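Local structure of RickCE (Rickettsia bellii, 5HAM) at residues Asp176-Lys179 with Leu180-Ile184. The protein is a bacterial effector of the CE protease clan, here represented by a fragment containing its catalytic domain, that probably removes ubiquitin from modified proteins. Numbering follows the deposited sequence.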
ATOM      1  N   ASP A 176     -11.408  -1.909   0.750  1.00 34.56           N
ATOM      2  CA  ASP A 176     -11.003  -3.006   1.630  1.00 34.24           C
ATOM      3  C   ASP A 176     -11.311  -2.756   3.118  1.00 29.13           C
ATOM      4  O   ASP A 176     -10.414  -2.767   3.970  1.00 32.83           O
ATOM      5  CB  ASP A 176      -9.524  -3.375   1.391  1.00 31.52           C
ATOM      6  CG  ASP A 176      -9.155  -4.723   1.995  1.00 35.91           C
ATOM      7  OD1 ASP A 176     -10.063  -5.579   2.083  1.00 32.64           O
ATOM      8  OD2 ASP A 176      -7.971  -4.914   2.397  1.00 33.90           O
ATOM      9  N   GLY A 177     -12.588  -2.517   3.413  1.00 22.89           N
ATOM     10  CA  GLY A 177     -13.074  -2.379   4.775  1.00 23.27           C
ATOM     11  C   GLY A 177     -12.738  -1.104   5.535  1.00 30.52           C
ATOM     12  O   GLY A 177     -12.718  -1.095   6.769  1.00 28.43           O
ATOM     13  N   GLN A 178     -12.466  -0.028   4.805  1.00 29.93           N
ATOM     14  CA  GLN A 178     -12.244   1.277   5.420  1.00 31.54           C
ATOM     15  C   GLN A 178     -10.981   1.290   6.260  1.00 32.61           C
ATOM     16  O   GLN A 178     -10.847   2.071   7.201  1.00 37.15           O
ATOM     17  CB  GLN A 178     -13.474   1.715   6.240  1.00 29.15           C
ATOM     18  CG  GLN A 178     -14.691   1.966   5.361  1.00 31.14           C
ATOM     19  CD  GLN A 178     -15.980   2.109   6.143  1.00 42.67           C
ATOM     20  OE1 GLN A 178     -16.007   2.711   7.212  1.00 50.48           O
ATOM     21  NE2 GLN A 178     -17.056   1.547   5.614  1.00 46.24           N
ATOM     22  N   LYS A 179     -10.039   0.430   5.901  1.00 29.18           N
ATOM     23  CA  LYS A 179      -8.793   0.352   6.633  1.00 24.83           C
ATOM     24  C   LYS A 179      -8.073   1.704   6.765  1.00 28.77           C
ATOM     25  O   LYS A 179      -7.630   2.066   7.848  1.00 36.20           O
ATOM     26  CB  LYS A 179      -7.888  -0.772   6.087  1.00 22.44           C
ATOM     27  CG  LYS A 179      -7.312  -0.627   4.690  1.00 23.64           C
ATOM     28  CD  LYS A 179      -6.756  -1.996   4.221  1.00 24.49           C
ATOM     29  CE  LYS A 179      -6.113  -1.937   2.859  1.00 19.87           C
ATOM     30  NZ  LYS A 179      -6.025  -3.230   2.133  1.00 14.86           N
ATOM     31  N   LEU A 180      -8.000   2.473   5.685  1.00 28.06           N
ATOM     32  CA  LEU A 180      -7.319   3.775   5.736  1.00 21.72           C
ATOM     33  C   LEU A 180      -8.074   4.847   6.578  1.00 29.57           C
ATOM     34  O   LEU A 180      -7.480   5.511   7.447  1.00 26.46           O
ATOM     35  CB  LEU A 180      -6.963   4.268   4.313  1.00 23.51           C
ATOM     36  CG  LEU A 180      -6.415   5.690   4.156  1.00 26.47           C
ATOM     37  CD1 LEU A 180      -5.177   5.900   5.032  1.00 19.42           C
ATOM     38  CD2 LEU A 180      -6.096   5.979   2.698  1.00 29.83           C
ATOM     39  N   PRO A 181      -9.381   5.022   6.328  1.00 22.59           N
ATOM     40  CA  PRO A 181     -10.113   5.935   7.210  1.00 27.22           C
ATOM     41  C   PRO A 181     -10.072   5.500   8.667  1.00 29.89           C
ATOM     42  O   PRO A 181     -10.061   6.371   9.523  1.00 29.93           O
ATOM     43  CB  PRO A 181     -11.546   5.870   6.662  1.00 20.71           C
ATOM     44  CG  PRO A 181     -11.341   5.642   5.209  1.00 21.69           C
ATOM     45  CD  PRO A 181     -10.155   4.696   5.120  1.00 17.96           C
ATOM     46  N   LYS A 182     -10.042   4.196   8.938  1.00 30.42           N
ATOM     47  CA  LYS A 182      -9.871   3.715  10.308  1.00 34.56           C
ATOM     48  C   LYS A 182      -8.515   4.142  10.874  1.00 34.09           C
ATOM     49  O   LYS A 182      -8.400   4.460  12.061  1.00 34.89           O
ATOM     50  CB  LYS A 182     -10.002   2.186  10.403  1.00 37.64           C
ATOM     51  CG  LYS A 182     -11.405   1.629  10.144  1.00 50.22           C
ATOM     52  CD  LYS A 182     -12.511   2.610  10.522  1.00 65.20           C
ATOM     53  CE  LYS A 182     -13.899   2.110  10.085  1.00 71.10           C
ATOM     54  NZ  LYS A 182     -14.942   3.186  10.184  1.00 68.60           N
ATOM     55  N   LEU A 183      -7.485   4.138  10.030  1.00 31.99           N
ATOM     56  CA  LEU A 183      -6.164   4.556  10.477  1.00 30.95           C
ATOM     57  C   LEU A 183      -6.172   6.046  10.766  1.00 27.80           C
ATOM     58  O   LEU A 183      -5.679   6.486  11.795  1.00 32.11           O
ATOM     59  CB  LEU A 183      -5.107   4.248   9.426  1.00 31.38           C
ATOM     60  CG  LEU A 183      -3.701   4.763   9.743  1.00 29.02           C
ATOM     61  CD1 LEU A 183      -3.127   4.084  11.001  1.00 22.97           C
ATOM     62  CD2 LEU A 183      -2.799   4.552   8.537  1.00 29.05           C
ATOM     63  N   ILE A 184      -6.749   6.814   9.852  1.00 23.74           N
ATOM     64  CA  ILE A 184      -6.759   8.266   9.983  1.00 23.87           C
ATOM     65  C   ILE A 184      -7.453   8.655  11.277  1.00 29.05           C
ATOM     66  O   ILE A 184      -6.946   9.466  12.056  1.00 31.64           O
ATOM     67  CB  ILE A 184      -7.454   8.938   8.783  1.00 22.61           C
ATOM     68  CG1 ILE A 184      -6.622   8.752   7.507  1.00 25.98           C
ATOM     69  CG2 ILE A 184      -7.709  10.412   9.059  1.00 19.86           C
ATOM     70  CD1 ILE A 184      -7.298   9.281   6.246  1.00 26.57           C
TER
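Q178 and K182 meet because both side chains leave the backbone with CG anti to the carbonyl carbon (chi1 of Q178 -66°). With chi1 set this way K182 CG lies against Q178 O, a close 3.0 Å; an unusual bend at chi2 of K182 (-29°) then turns CD and CE toward the Q178 amide. K182 NZ reaches Q178 OE1 at 3.2 Å, tilted 23° from the amide carbonyl plane, a long bond on the solvent side. Q178 O also accepts a hydrogen bond from the K182 backbone N at 2.9 Å, so one i to i+4 pair is joined through both backbone and side chains. P181 has no N-H to offer; its CD instead lies 3.4 Å from Q178 O. The next i to i+4 bond, L183 N to K179 O at 3.0 Å, continues the turn.

K179 faces elsewhere: its CG sits between its backbone N and carbonyl carbon, and from there the extended chain takes NZ back to D176 OD2, a salt bridge of 2.6 Å on the anti lone pair of the carboxylate. The carbonyl oxygens of R36 and M142 also accept from this ammonium, gripping it from three residues. D176, G177 and Q178 all have positive phi, a left-handed run leading into the right-handed backbone from K179 onward. L180 packs on F165 and I184 on L163 of strand 160-166; helix 175-188 links this strand to its parallel neighbour 196-199, a beta-alpha-beta crossover within the catalytic domain of a CE-clan protease.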